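Local coordinates for protein chitooligosaccharide oxidase (PDB 6Y0R) that oxidises the C1 hydroxyl of chitooligosaccharides to lactones with a bicovalently bound FAD, passing the electrons to molecular oxygen to give hydrogen peroxide, at residues I64-T69 against M109-R114; Q72-V77 against T186-T191; K146-H151 against Q225-P230; G160-H165 against G176-L181. One frame throughout, in Å; residues are numbered along the deposited sequence.

Contact 1. Residues I64-T69 against M109-R114; sequences IAVPTT and MIELDR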
loop_
_atom_site.group_PDB
_atom_site.type_symbol
_atom_site.label_atom_id
_atom_site.label_comp_id
_atom_site.label_asym_id
_atom_site.label_seq_id
_atom_site.Cartn_x
_atom_site.Cartn_y
_atom_site.Cartn_z
ATOM N N ILE A 64 15.280 -19.208 -0.227
ATOM C CA ILE A 64 14.623 -18.303 0.742
ATOM C C ILE A 64 15.574 -18.127 1.912
ATOM O O ILE A 64 15.769 -19.121 2.669
ATOM C CB ILE A 64 13.249 -18.840 1.168
ATOM C CG1 ILE A 64 12.325 -19.107 -0.012
ATOM C CG2 ILE A 64 12.640 -17.888 2.175
ATOM C CD1 ILE A 64 10.946 -19.640 0.358
ATOM N N ALA A 65 16.146 -16.943 2.061
ATOM C CA ALA A 65 16.965 -16.569 3.233
ATOM C C ALA A 65 16.013 -16.064 4.331
ATOM O O ALA A 65 15.033 -15.340 4.001
ATOM C CB ALA A 65 17.997 -15.530 2.892
ATOM N N VAL A 66 16.267 -16.450 5.588
ATOM C CA VAL A 66 15.396 -16.094 6.736
ATOM C C VAL A 66 16.247 -15.456 7.817
ATOM O O VAL A 66 16.434 -15.987 8.918
ATOM C CB VAL A 66 14.554 -17.275 7.230
ATOM C CG1 VAL A 66 13.517 -16.768 8.214
ATOM C CG2 VAL A 66 13.859 -18.025 6.113
ATOM N N PRO A 67 16.772 -14.249 7.557
ATOM C CA PRO A 67 17.681 -13.595 8.492
ATOM C C PRO A 67 16.995 -13.081 9.759
ATOM O O PRO A 67 15.855 -12.636 9.724
ATOM C CB PRO A 67 18.246 -12.412 7.706
ATOM C CG PRO A 67 17.097 -12.080 6.728
ATOM C CD PRO A 67 16.510 -13.420 6.359
ATOM N N THR A 68 17.715 -13.131 10.873
ATOM C CA THR A 68 17.304 -12.463 12.142
ATOM C C THR A 68 18.169 -11.251 12.478
ATOM O O THR A 68 17.794 -10.533 13.431
ATOM C CB THR A 68 17.330 -13.476 13.287
ATOM O OG1 THR A 68 18.704 -13.795 13.533
ATOM C CG2 THR A 68 16.577 -14.737 12.949
ATOM N N THR A 69 19.262 -10.981 11.747
ATOM C CA THR A 69 20.146 -9.822 11.982
ATOM C C THR A 69 20.466 -9.104 10.671
ATOM O O THR A 69 20.426 -9.767 9.623
ATOM C CB THR A 69 21.482 -10.271 12.589
ATOM O OG1 THR A 69 22.219 -10.988 11.600
ATOM C CG2 THR A 69 21.287 -11.182 13.775
ATOM N N MET A 109 14.890 -14.893 -2.480
ATOM C CA MET A 109 13.919 -14.142 -1.651
ATOM C C MET A 109 14.439 -14.006 -0.205
ATOM O O MET A 109 14.877 -15.022 0.424
ATOM C CB MET A 109 12.522 -14.758 -1.687
ATOM C CG MET A 109 11.464 -13.875 -0.986
ATOM S SD MET A 109 9.826 -14.533 -1.220
ATOM C CE MET A 109 9.916 -15.935 -0.092
ATOM N N ILE A 110 14.467 -12.791 0.281
ATOM C CA ILE A 110 14.928 -12.488 1.661
ATOM C C ILE A 110 13.661 -12.225 2.467
ATOM O O ILE A 110 13.050 -11.126 2.309
ATOM C CB ILE A 110 15.974 -11.375 1.693
ATOM C CG1 ILE A 110 17.179 -11.732 0.787
ATOM C CG2 ILE A 110 16.405 -11.106 3.125
ATOM C CD1 ILE A 110 18.255 -10.706 0.741
ATOM N N GLU A 111 13.272 -13.245 3.240
ATOM C CA GLU A 111 12.097 -13.201 4.145
ATOM C C GLU A 111 12.481 -12.363 5.362
ATOM O O GLU A 111 13.456 -12.702 6.053
ATOM C CB GLU A 111 11.677 -14.617 4.527
ATOM C CG GLU A 111 10.584 -14.644 5.574
ATOM C CD GLU A 111 9.270 -14.077 5.038
ATOM O OE1 GLU A 111 8.799 -14.554 3.958
ATOM O OE2 GLU A 111 8.784 -13.099 5.644
ATOM N N LEU A 112 11.763 -11.287 5.665
ATOM C CA LEU A 112 12.136 -10.365 6.778
ATOM C C LEU A 112 11.186 -10.490 7.989
ATOM O O LEU A 112 11.397 -9.745 8.938
ATOM C CB LEU A 112 12.183 -8.910 6.298
ATOM C CG LEU A 112 13.199 -8.631 5.192
ATOM C CD1 LEU A 112 13.016 -7.255 4.593
ATOM C CD2 LEU A 112 14.620 -8.816 5.728
ATOM N N ASP A 113 10.169 -11.326 7.941
ATOM C CA ASP A 113 9.106 -11.293 8.984
ATOM C C ASP A 113 9.596 -11.888 10.322
ATOM O O ASP A 113 8.808 -11.772 11.285
ATOM C CB ASP A 113 7.771 -11.897 8.554
ATOM C CG ASP A 113 7.678 -13.398 8.363
ATOM O OD1 ASP A 113 8.672 -14.109 8.699
ATOM O OD2 ASP A 113 6.624 -13.862 7.839
ATOM N N ARG A 114 10.832 -12.393 10.431
ATOM C CA ARG A 114 11.403 -12.731 11.771
ATOM C C ARG A 114 11.902 -11.466 12.474
ATOM O O ARG A 114 12.220 -11.513 13.687
ATOM C CB ARG A 114 12.541 -13.752 11.652
ATOM C CG ARG A 114 12.236 -15.012 10.874
ATOM C CD ARG A 114 11.007 -15.785 11.291
ATOM N NE ARG A 114 11.022 -17.144 10.781
ATOM C CZ ARG A 114 10.511 -17.520 9.619
ATOM N NH1 ARG A 114 10.604 -18.778 9.242
ATOM N NH2 ARG A 114 9.908 -16.645 8.817
HETATM O O HOH W 1 13.191 -12.776 8.757
#
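Ile64 and Ala65 run parallel to Met109 and Ile110, and two backbone hydrogen bonds join the strands: Ala65 N to Met109 O at 2.8 Å and Glu111 N to Ala65 O, also at 2.8 Å. On one face of this small sheet Ile64 and Met109 lie side by side. A bend at the end of the methionine (chi3 74°) swings its CE back to within 3.9 Å of Ile64 CD1. The other face carries Ala65 and Ile110, and there the ring of Pro67 crosses the Ile110 side chain at about a right angle, CG against CG2.

Beyond the paired residues the chains separate, and a water fills the fork. It donates to Pro67 O (2.8 Å) and to Glu111 O (2.7 Å) and accepts from Arg114 N (2.9 Å), so one molecule continues the cross-linking where direct bonding stops. Arg114 folds back over Val66, whose CG1, held anti to its own backbone nitrogen (chi1 -169°), sits 3.4 Å from Arg114 CZ, over the centre of one guanidinium face. The guanidinium edge is used differently: Arg114 NH2 forms an in-plane salt bridge to the syn lone pair of Asp113 OD1 at 2.8 Å, and it has a second acidic partner in Asp49. The carboxylate of Glu111 pairs with Lys90 outside the two segments.

Leu112, just past the strand end, touches the FAD. Adjacent parallel strands whose connection runs through helix 70-83 and strand 87-90 are characteristic of the smaller, alpha/beta part of the PCMH-type FAD-binding fold.

Contact 2. Residues Q72-V77 against T186-T191; sequences QVSAAV and TVVLPT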
loop_
_atom_site.group_PDB
_atom_site.type_symbol
_atom_site.label_atom_id
_atom_site.label_comp_id
_atom_site.label_asym_id
_atom_site.label_seq_id
_atom_site.Cartn_x
_atom_site.Cartn_y
_atom_site.Cartn_z
ATOM N N GLN A 72 23.145 -10.845 8.710
ATOM C CA GLN A 72 22.642 -11.958 7.870
ATOM C C GLN A 72 22.008 -11.418 6.568
ATOM O O GLN A 72 22.116 -12.108 5.543
ATOM C CB GLN A 72 21.676 -12.816 8.654
ATOM C CG GLN A 72 22.385 -13.689 9.691
ATOM C CD GLN A 72 21.416 -14.301 10.661
ATOM O OE1 GLN A 72 20.208 -14.120 10.555
ATOM N NE2 GLN A 72 21.947 -15.075 11.604
ATOM N N VAL A 73 21.350 -10.264 6.625
ATOM C CA VAL A 73 20.801 -9.606 5.388
ATOM C C VAL A 73 21.991 -9.238 4.477
ATOM O O VAL A 73 21.926 -9.578 3.258
ATOM C CB VAL A 73 19.914 -8.389 5.703
ATOM C CG1 VAL A 73 19.384 -7.734 4.421
ATOM C CG2 VAL A 73 18.737 -8.748 6.597
ATOM N N SER A 74 23.037 -8.595 5.023
ATOM C CA SER A 74 24.243 -8.227 4.243
ATOM C C SER A 74 24.805 -9.478 3.578
ATOM O O SER A 74 25.066 -9.421 2.368
ATOM C CB SER A 74 25.311 -7.557 5.059
ATOM O OG SER A 74 24.953 -6.236 5.339
ATOM N N ALA A 75 25.039 -10.554 4.333
ATOM C CA ALA A 75 25.623 -11.804 3.782
ATOM C C ALA A 75 24.715 -12.366 2.684
ATOM O O ALA A 75 25.209 -12.832 1.636
ATOM C CB ALA A 75 25.859 -12.822 4.878
ATOM N N ALA A 76 23.403 -12.316 2.886
ATOM C CA ALA A 76 22.464 -12.886 1.910
ATOM C C ALA A 76 22.548 -12.074 0.611
ATOM O O ALA A 76 22.597 -12.703 -0.464
ATOM C CB ALA A 76 21.058 -12.930 2.455
ATOM N N VAL A 77 22.549 -10.758 0.709
ATOM C CA VAL A 77 22.654 -9.878 -0.484
ATOM C C VAL A 77 23.996 -10.176 -1.168
ATOM O O VAL A 77 24.003 -10.359 -2.386
ATOM C CB VAL A 77 22.487 -8.402 -0.129
ATOM C CG1 VAL A 77 22.813 -7.488 -1.294
ATOM C CG2 VAL A 77 21.067 -8.138 0.379
ATOM N N THR A 186 17.740 2.628 7.159
ATOM C CA THR A 186 18.961 1.840 6.995
ATOM C C THR A 186 18.722 0.861 5.858
ATOM O O THR A 186 17.722 0.100 5.894
ATOM C CB THR A 186 19.366 1.226 8.336
ATOM O OG1 THR A 186 19.457 2.312 9.262
ATOM C CG2 THR A 186 20.678 0.488 8.229
ATOM N N VAL A 187 19.655 0.818 4.897
ATOM C CA VAL A 187 19.489 0.002 3.668
ATOM C C VAL A 187 20.735 -0.843 3.481
ATOM O O VAL A 187 21.856 -0.274 3.598
ATOM C CB VAL A 187 19.246 0.901 2.441
ATOM C CG1 VAL A 187 18.964 0.032 1.225
ATOM C CG2 VAL A 187 18.150 1.917 2.678
ATOM N N VAL A 188 20.525 -2.115 3.207
ATOM C CA VAL A 188 21.575 -3.035 2.719
ATOM C C VAL A 188 21.617 -2.845 1.204
ATOM O O VAL A 188 20.687 -3.314 0.510
ATOM C CB VAL A 188 21.355 -4.493 3.127
ATOM C CG1 VAL A 188 22.407 -5.404 2.486
ATOM C CG2 VAL A 188 21.348 -4.633 4.663
ATOM N N LEU A 189 22.647 -2.161 0.721
ATOM C CA LEU A 189 22.789 -1.937 -0.740
ATOM C C LEU A 189 23.071 -3.246 -1.440
ATOM O O LEU A 189 23.409 -4.279 -0.859
ATOM C CB LEU A 189 23.860 -0.891 -1.040
ATOM C CG LEU A 189 23.611 0.511 -0.495
ATOM C CD1 LEU A 189 24.735 1.426 -0.926
ATOM C CD2 LEU A 189 22.277 1.097 -0.966
ATOM N N PRO A 190 22.909 -3.284 -2.771
ATOM C CA PRO A 190 23.164 -4.523 -3.501
ATOM C C PRO A 190 24.595 -5.113 -3.446
ATOM O O PRO A 190 24.741 -6.278 -3.793
ATOM C CB PRO A 190 22.782 -4.130 -4.942
ATOM C CG PRO A 190 21.759 -3.045 -4.732
ATOM C CD PRO A 190 22.308 -2.221 -3.581
ATOM N N THR A 191 25.558 -4.336 -2.948
ATOM C CA THR A 191 26.948 -4.729 -2.623
ATOM C C THR A 191 27.017 -5.439 -1.269
ATOM O O THR A 191 28.076 -6.052 -0.971
ATOM C CB THR A 191 27.839 -3.494 -2.514
ATOM O OG1 THR A 191 27.345 -2.575 -1.539
ATOM C CG2 THR A 191 28.000 -2.767 -3.828
#
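Helix 70-83, the crossover of a beta-alpha-beta unit, here presses Val73, Ser74 and Val77 against Val188 at the end of a strand from a different, antiparallel sheet. Helix and strand axes come within 9.3 Å and run 34° from parallel. No hydrogen bond joins the two segments; the fit is made largely by branched aliphatic side chains.

Val188 divides its two methyls between successive turns of the helix. Its CG2 meets Val73 CG1 at 3.7 Å, the two side chains meeting at a slant. Its CG1 reaches Val77 CG2, also at 3.7 Å, as these side chains slide past each other in opposite directions, and it rests 3.8 Å from Ser74 CA. Val77 uses its other branch on the chain beyond the strand: with chi1 at 171°, CG1 stands anti to the backbone nitrogen and lies close to two carbonyls, 3.3 Å from Leu189 O and 3.4 Å from Pro190 O. Ser74 OG also lies against the methyls of Val188, but its hydrogen bond goes to Gly192 O, tying the helix to the turn before strand 194-197.

Val73 and Val77 also touch strand 218-228. A helix between the small, mostly parallel sheet and the larger antiparallel one is consistent with the two-part build of the PCMH-type FAD-binding fold.

Contact 3. Residues K146-H151 against Q225-P230; sequences KRALAH and QTFAAP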
loop_
_atom_site.group_PDB
_atom_site.type_symbol
_atom_site.label_atom_id
_atom_site.label_comp_id
_atom_site.label_asym_id
_atom_site.label_seq_id
_atom_site.Cartn_x
_atom_site.Cartn_y
_atom_site.Cartn_z
ATOM N N LYS A 146 1.556 5.597 23.690
ATOM C CA LYS A 146 0.327 6.205 23.143
ATOM C C LYS A 146 0.700 7.077 21.924
ATOM O O LYS A 146 0.322 8.261 21.832
ATOM C CB LYS A 146 -0.352 6.995 24.252
ATOM C CG LYS A 146 -1.803 7.254 23.996
ATOM C CD LYS A 146 -2.504 7.968 25.139
ATOM C CE LYS A 146 -3.993 8.036 24.908
ATOM N NZ LYS A 146 -4.638 8.966 25.875
ATOM N N ARG A 147 1.512 6.478 21.057
ATOM C CA ARG A 147 1.970 7.102 19.807
ATOM C C ARG A 147 1.391 6.288 18.637
ATOM O O ARG A 147 0.871 5.183 18.842
ATOM C CB ARG A 147 3.495 7.189 19.745
ATOM C CG ARG A 147 4.129 7.876 20.959
ATOM C CD ARG A 147 3.684 9.296 21.065
ATOM N NE ARG A 147 4.182 10.176 20.016
ATOM C CZ ARG A 147 4.073 11.486 20.048
ATOM N NH1 ARG A 147 3.477 12.082 21.078
ATOM N NH2 ARG A 147 4.558 12.219 19.067
ATOM N N ALA A 148 1.493 6.852 17.442
ATOM C CA ALA A 148 0.891 6.259 16.228
ATOM C C ALA A 148 1.657 6.736 14.996
ATOM O O ALA A 148 2.367 7.746 15.064
ATOM C CB ALA A 148 -0.572 6.630 16.148
ATOM N N LEU A 149 1.493 5.948 13.936
ATOM C CA LEU A 149 1.872 6.318 12.552
ATOM C C LEU A 149 0.643 6.275 11.668
ATOM O O LEU A 149 -0.408 5.711 12.055
ATOM C CB LEU A 149 2.930 5.349 12.037
ATOM C CG LEU A 149 4.271 5.431 12.756
ATOM C CD1 LEU A 149 5.171 4.351 12.199
ATOM C CD2 LEU A 149 4.879 6.817 12.620
ATOM N N ALA A 150 0.773 6.945 10.521
ATOM C CA ALA A 150 -0.322 7.024 9.542
ATOM C C ALA A 150 -0.157 5.848 8.593
ATOM O O ALA A 150 0.615 5.919 7.720
ATOM C CB ALA A 150 -0.298 8.335 8.814
ATOM N N HIS A 151 -0.859 4.771 8.836
ATOM C CA HIS A 151 -0.774 3.545 8.022
ATOM C C HIS A 151 -2.189 3.069 7.747
ATOM O O HIS A 151 -3.174 3.697 8.229
ATOM C CB HIS A 151 0.071 2.483 8.702
ATOM C CG HIS A 151 -0.406 2.157 10.084
ATOM N ND1 HIS A 151 -1.606 1.500 10.330
ATOM C CD2 HIS A 151 0.136 2.459 11.279
ATOM C CE1 HIS A 151 -1.739 1.359 11.640
ATOM N NE2 HIS A 151 -0.705 1.947 12.258
ATOM N N GLN A 225 8.975 9.982 12.721
ATOM C CA GLN A 225 8.459 10.901 13.760
ATOM C C GLN A 225 7.002 10.508 14.000
ATOM O O GLN A 225 6.139 10.802 13.136
ATOM C CB GLN A 225 8.577 12.364 13.344
ATOM C CG GLN A 225 8.043 13.316 14.415
ATOM C CD GLN A 225 8.696 13.115 15.768
ATOM O OE1 GLN A 225 9.917 13.103 15.871
ATOM N NE2 GLN A 225 7.896 12.905 16.814
ATOM N N THR A 226 6.731 9.817 15.108
ATOM C CA THR A 226 5.343 9.450 15.463
ATOM C C THR A 226 4.521 10.701 15.799
ATOM O O THR A 226 5.096 11.760 16.132
ATOM C CB THR A 226 5.286 8.434 16.618
ATOM O OG1 THR A 226 5.618 9.156 17.812
ATOM C CG2 THR A 226 6.164 7.228 16.388
ATOM N N PHE A 227 3.200 10.546 15.813
ATOM C CA PHE A 227 2.268 11.562 16.351
ATOM C C PHE A 227 1.553 10.949 17.562
ATOM O O PHE A 227 1.594 9.711 17.774
ATOM C CB PHE A 227 1.283 12.107 15.318
ATOM C CG PHE A 227 0.492 11.063 14.579
ATOM C CD1 PHE A 227 -0.716 10.586 15.073
ATOM C CD2 PHE A 227 0.955 10.586 13.364
ATOM C CE1 PHE A 227 -1.442 9.625 14.376
ATOM C CE2 PHE A 227 0.237 9.611 12.684
ATOM C CZ PHE A 227 -0.956 9.141 13.186
ATOM N N ALA A 228 1.019 11.801 18.408
ATOM C CA ALA A 228 0.228 11.332 19.568
ATOM C C ALA A 228 -0.999 10.566 19.038
ATOM O O ALA A 228 -1.756 11.118 18.240
ATOM C CB ALA A 228 -0.160 12.528 20.412
ATOM N N ALA A 229 -1.218 9.354 19.518
ATOM C CA ALA A 229 -2.365 8.491 19.151
ATOM C C ALA A 229 -3.611 9.147 19.702
ATOM O O ALA A 229 -3.687 9.420 20.914
ATOM C CB ALA A 229 -2.150 7.113 19.687
ATOM N N PRO A 230 -4.617 9.444 18.852
ATOM C CA PRO A 230 -5.818 10.114 19.313
ATOM C C PRO A 230 -6.523 9.363 20.452
ATOM O O PRO A 230 -6.705 8.132 20.391
ATOM C CB PRO A 230 -6.742 10.153 18.099
ATOM C CG PRO A 230 -5.807 10.016 16.903
ATOM C CD PRO A 230 -4.583 9.285 17.383
#
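The guanidinium of Arg147 lies flat against the opposing chain: Ala228 N stands 3.4 Å above the centre of one face, with Phe227 C nearer the rim. At its edge, almost exactly in plane, Thr226 OG1 accepts from Arg147 NE at 2.8 Å in a nearly straight bond (173°). Arg147 NH2 takes a second acceptor, Thr226 O, at 3.0 Å, approaching from above the carbonyl plane; Gln225 NE2 donates to the same oxygen on a lone pair. Thr226 OG1 is bonded in addition to Gly124 O. The phenyl ring of Phe227 has Ala148 O over one face, offset toward the rim, and Ala150 N at its edge, 3.5 Å from CE2. A chi1 of 53° folds the ring back between its own N and C, over the neighbouring chain.

These groups flank a short antiparallel pairing that adds residues 147-148 to strand 218-228 of the large PCMH sheet. Ala148 and Phe227 are its hydrogen-bonded pair, exchanging N-H and carbonyl in both directions, and Arg147 with Ala228 is the non-hydrogen-bonded one. Ala148 CB rests 3.6 Å from Phe227 CE1 and close to Ala229 CB. One residue on, Ala229 N donates to Lys146 O at 3.0 Å, while Trp312 of helix 312-320 touches both Ala148 and Ala229.

Contact 4. Residues G160-H165 against G176-L181; sequences GGHALH and GLTLDL. With FAD (flavin-adenine dinucleotide), chain B.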
loop_
_atom_site.group_PDB
_atom_site.type_symbol
_atom_site.label_atom_id
_atom_site.label_comp_id
_atom_site.label_asym_id
_atom_site.label_seq_id
_atom_site.Cartn_x
_atom_site.Cartn_y
_atom_site.Cartn_z
ATOM N N GLY A 160 7.227 -2.721 5.730
ATOM C CA GLY A 160 8.184 -2.583 4.615
ATOM C C GLY A 160 7.505 -2.258 3.301
ATOM O O GLY A 160 7.725 -1.137 2.773
ATOM N N GLY A 161 6.700 -3.159 2.763
ATOM C CA GLY A 161 6.115 -2.885 1.455
ATOM C C GLY A 161 5.229 -1.659 1.526
ATOM O O GLY A 161 5.186 -0.869 0.590
ATOM N N HIS A 162 4.495 -1.504 2.623
ATOM C CA HIS A 162 3.480 -0.441 2.760
ATOM C C HIS A 162 4.139 0.924 2.684
ATOM O O HIS A 162 3.743 1.751 1.873
ATOM C CB HIS A 162 2.802 -0.631 4.137
ATOM C CG HIS A 162 1.514 0.091 4.297
ATOM N ND1 HIS A 162 1.303 1.076 5.255
ATOM C CD2 HIS A 162 0.346 -0.103 3.665
ATOM C CE1 HIS A 162 0.016 1.431 5.173
ATOM N NE2 HIS A 162 -0.582 0.729 4.224
ATOM N N ALA A 163 5.130 1.159 3.556
ATOM C CA ALA A 163 5.776 2.486 3.685
ATOM C C ALA A 163 6.683 2.775 2.489
ATOM O O ALA A 163 6.814 3.950 2.158
ATOM C CB ALA A 163 6.591 2.582 4.950
ATOM N N LEU A 164 7.277 1.773 1.868
ATOM C CA LEU A 164 8.213 2.021 0.735
ATOM C C LEU A 164 7.459 2.453 -0.519
ATOM O O LEU A 164 8.117 2.908 -1.487
ATOM C CB LEU A 164 9.068 0.776 0.531
ATOM C CG LEU A 164 10.059 0.472 1.664
ATOM C CD1 LEU A 164 10.721 -0.870 1.433
ATOM C CD2 LEU A 164 11.060 1.586 1.887
ATOM N N HIS A 165 6.134 2.295 -0.557
ATOM C CA HIS A 165 5.325 2.719 -1.733
ATOM C C HIS A 165 4.273 3.754 -1.366
ATOM O O HIS A 165 3.589 4.223 -2.311
ATOM C CB HIS A 165 4.658 1.494 -2.371
ATOM C CG HIS A 165 5.675 0.450 -2.682
ATOM N ND1 HIS A 165 6.419 0.428 -3.829
ATOM C CD2 HIS A 165 6.101 -0.583 -1.929
ATOM C CE1 HIS A 165 7.242 -0.623 -3.812
ATOM N NE2 HIS A 165 7.114 -1.204 -2.572
ATOM N N GLY A 176 -0.702 12.360 6.541
ATOM C CA GLY A 176 -0.026 11.986 5.295
ATOM C C GLY A 176 -0.016 10.498 5.059
ATOM O O GLY A 176 -0.606 9.735 5.855
ATOM N N LEU A 177 0.759 10.096 4.060
ATOM C CA LEU A 177 1.064 8.681 3.826
ATOM C C LEU A 177 2.050 8.228 4.877
ATOM O O LEU A 177 2.699 9.070 5.540
ATOM C CB LEU A 177 1.678 8.487 2.433
ATOM C CG LEU A 177 0.843 9.003 1.272
ATOM C CD1 LEU A 177 1.675 9.081 -0.015
ATOM C CD2 LEU A 177 -0.395 8.160 1.093
ATOM N N THR A 178 2.193 6.933 5.052
ATOM C CA THR A 178 3.143 6.412 6.047
ATOM C C THR A 178 4.504 7.056 5.770
ATOM O O THR A 178 5.220 7.467 6.705
ATOM C CB THR A 178 3.216 4.886 6.067
ATOM O OG1 THR A 178 1.925 4.340 6.034
ATOM C CG2 THR A 178 3.905 4.357 7.298
ATOM N N LEU A 179 4.895 7.143 4.507
ATOM C CA LEU A 179 6.261 7.628 4.191
ATOM C C LEU A 179 6.431 9.123 4.462
ATOM O O LEU A 179 7.594 9.569 4.523
ATOM C CB LEU A 179 6.639 7.271 2.752
ATOM C CG LEU A 179 5.718 7.752 1.640
ATOM C CD1 LEU A 179 5.856 9.249 1.404
ATOM C CD2 LEU A 179 6.046 6.991 0.360
ATOM N N ASP A 180 5.347 9.867 4.685
ATOM C CA ASP A 180 5.423 11.329 4.979
ATOM C C ASP A 180 5.987 11.534 6.380
ATOM O O ASP A 180 6.453 12.672 6.638
ATOM C CB ASP A 180 4.117 12.049 4.688
ATOM C CG ASP A 180 3.818 12.124 3.179
ATOM O OD1 ASP A 180 4.768 12.455 2.411
ATOM O OD2 ASP A 180 2.641 11.902 2.774
ATOM N N LEU A 181 6.004 10.526 7.246
ATOM C CA LEU A 181 6.585 10.751 8.601
ATOM C C LEU A 181 7.917 10.035 8.729
ATOM O O LEU A 181 8.490 9.999 9.822
ATOM C CB LEU A 181 5.577 10.281 9.650
ATOM C CG LEU A 181 4.365 11.213 9.818
ATOM C CD1 LEU A 181 3.431 10.699 10.897
ATOM C CD2 LEU A 181 4.795 12.632 10.115
HETATM P PA FAD B . 5.530 -7.592 0.359
HETATM O O1A FAD B . 4.864 -8.458 -0.631
HETATM O O2A FAD B . 6.407 -8.183 1.388
HETATM O O5B FAD B . 6.367 -6.452 -0.373
HETATM C C5B FAD B . 5.754 -5.496 -1.239
HETATM C C4B FAD B . 6.811 -4.879 -2.137
HETATM O O4B FAD B . 7.767 -4.150 -1.326
HETATM C C3B FAD B . 7.683 -5.843 -2.968
HETATM O O3B FAD B . 8.171 -5.197 -4.151
HETATM C C2B FAD B . 8.846 -6.121 -2.026
HETATM O O2B FAD B . 10.019 -6.632 -2.663
HETATM C C1B FAD B . 9.050 -4.758 -1.421
HETATM N N9A FAD B . 9.654 -4.764 -0.098
HETATM C C8A FAD B . 9.076 -5.237 1.051
HETATM N N7A FAD B . 9.870 -5.113 2.107
HETATM C C5A FAD B . 11.030 -4.534 1.603
HETATM C C6A FAD B . 12.242 -4.159 2.213
HETATM N N6A FAD B . 12.440 -4.296 3.526
HETATM N N1A FAD B . 13.227 -3.634 1.431
HETATM C C2A FAD B . 12.979 -3.537 0.109
HETATM N N3A FAD B . 11.867 -3.834 -0.570
HETATM C C4A FAD B . 10.916 -4.339 0.238
HETATM N N1 FAD B . -2.464 -0.430 1.262
HETATM C C2 FAD B . -2.761 0.801 1.705
HETATM O O2 FAD B . -2.093 1.820 1.301
HETATM N N3 FAD B . -3.760 0.964 2.622
HETATM C C4 FAD B . -4.512 -0.082 3.131
HETATM O O4 FAD B . -5.398 0.131 3.976
HETATM C C4X FAD B . -4.211 -1.393 2.689
HETATM N N5 FAD B . -4.877 -2.430 3.202
HETATM C C5X FAD B . -4.465 -3.696 2.849
HETATM C C6 FAD B . -5.104 -4.821 3.436
HETATM C C7 FAD B . -4.733 -6.109 3.090
HETATM C C7M FAD B . -5.438 -7.306 3.699
HETATM C C8 FAD B . -3.632 -6.316 2.161
HETATM C C8M FAD B . -3.084 -7.688 1.822
HETATM C C9 FAD B . -3.041 -5.186 1.557
HETATM C C9A FAD B . -3.445 -3.884 1.882
HETATM N N10 FAD B . -2.813 -2.769 1.304
HETATM C C10 FAD B . -3.151 -1.475 1.715
HETATM C "C1'" FAD B . -1.774 -2.914 0.281
HETATM C "C2'" FAD B . -0.377 -2.920 0.905
HETATM O "O2'" FAD B . 0.018 -1.598 1.275
HETATM C "C3'" FAD B . 0.581 -3.485 -0.113
HETATM O "O3'" FAD B . 0.119 -4.827 -0.393
HETATM C "C4'" FAD B . 2.008 -3.472 0.439
HETATM O "O4'" FAD B . 2.982 -3.391 -0.617
HETATM C "C5'" FAD B . 2.232 -4.711 1.259
HETATM O "O5'" FAD B . 3.489 -4.647 1.958
HETATM P P FAD B . 4.103 -6.013 2.477
HETATM O O1P FAD B . 5.378 -5.716 3.174
HETATM O O2P FAD B . 3.099 -6.834 3.198
HETATM O O3P FAD B . 4.328 -6.790 1.072
#
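Thr178 OG1, beside the His162 ring, is gripped chiefly through a hydrogen bond with Ala150 O and more weakly by Gly167 O. These bonds are consistent with the observed rotation of the side chain: with chi1 at -45° its methyl, CG2, lies anti to the backbone nitrogen and comes to rest 4.0 Å from Ala163 CB. Leu179 supplies the next contact. Its CB meets Ala163 O at 3.4 Å, and chi1 of 56°, which tucks CG between the residue's own N and C, brings CD2 to 3.6 Å from that same oxygen. The 3-10 turn bearing both residues is braced from within, because Asp180 OD2 accepts from Leu177 N at 2.9 Å while OD1 pairs with Arg399.

Segment 160-165, on the helix that begins at residue 159, has the turn on one flank and the dinucleotide on another, as befits a phosphate-binding segment of the PCMH-type FAD fold. Close to the helix start, Gly161 N donates to FAD O1P at 2.9 Å, and Gly158 N also bonds the cofactor; the helix dipole probably adds to the hold on the pyrophosphate. Glycine at positions 160 and 161 lets the backbone come close to the cofactor, Gly160 C lying 3.9 Å from FAD N7A. Leu164 CD1 packs on the adenine, 3.7 Å from FAD C4A. Farther along, His165 NE2 lies 3.3 Å from FAD O4B, the ribose ring oxygen, in what is at best a long hydrogen bond, the placement of the ring being doubtful.

Overall arrangement
All four contacts belong to the PCMH-type FAD-binding part of the chain. Contacts 1 and 2 alternate along the sequence and touch, their centres 11 Å apart, because helix 70-83 follows strand 63-65 and lies between the mixed sheet of contact 1 and the antiparallel sheet of contact 2. Contact 1 closes before contacts 3 and 4 open. Contact 3 reaches the antiparallel sheet through strand 218-228, a neighbour of strand 182-188. Contact 4 is nested within the loops closed by contacts 2 and 3; it touches contact 3, 13 Å away between centres, with its centre about 21 Å from those of contacts 1 and 2. Leu112 touches the FAD too, so contacts 1 and 4 both reach the one cofactor site.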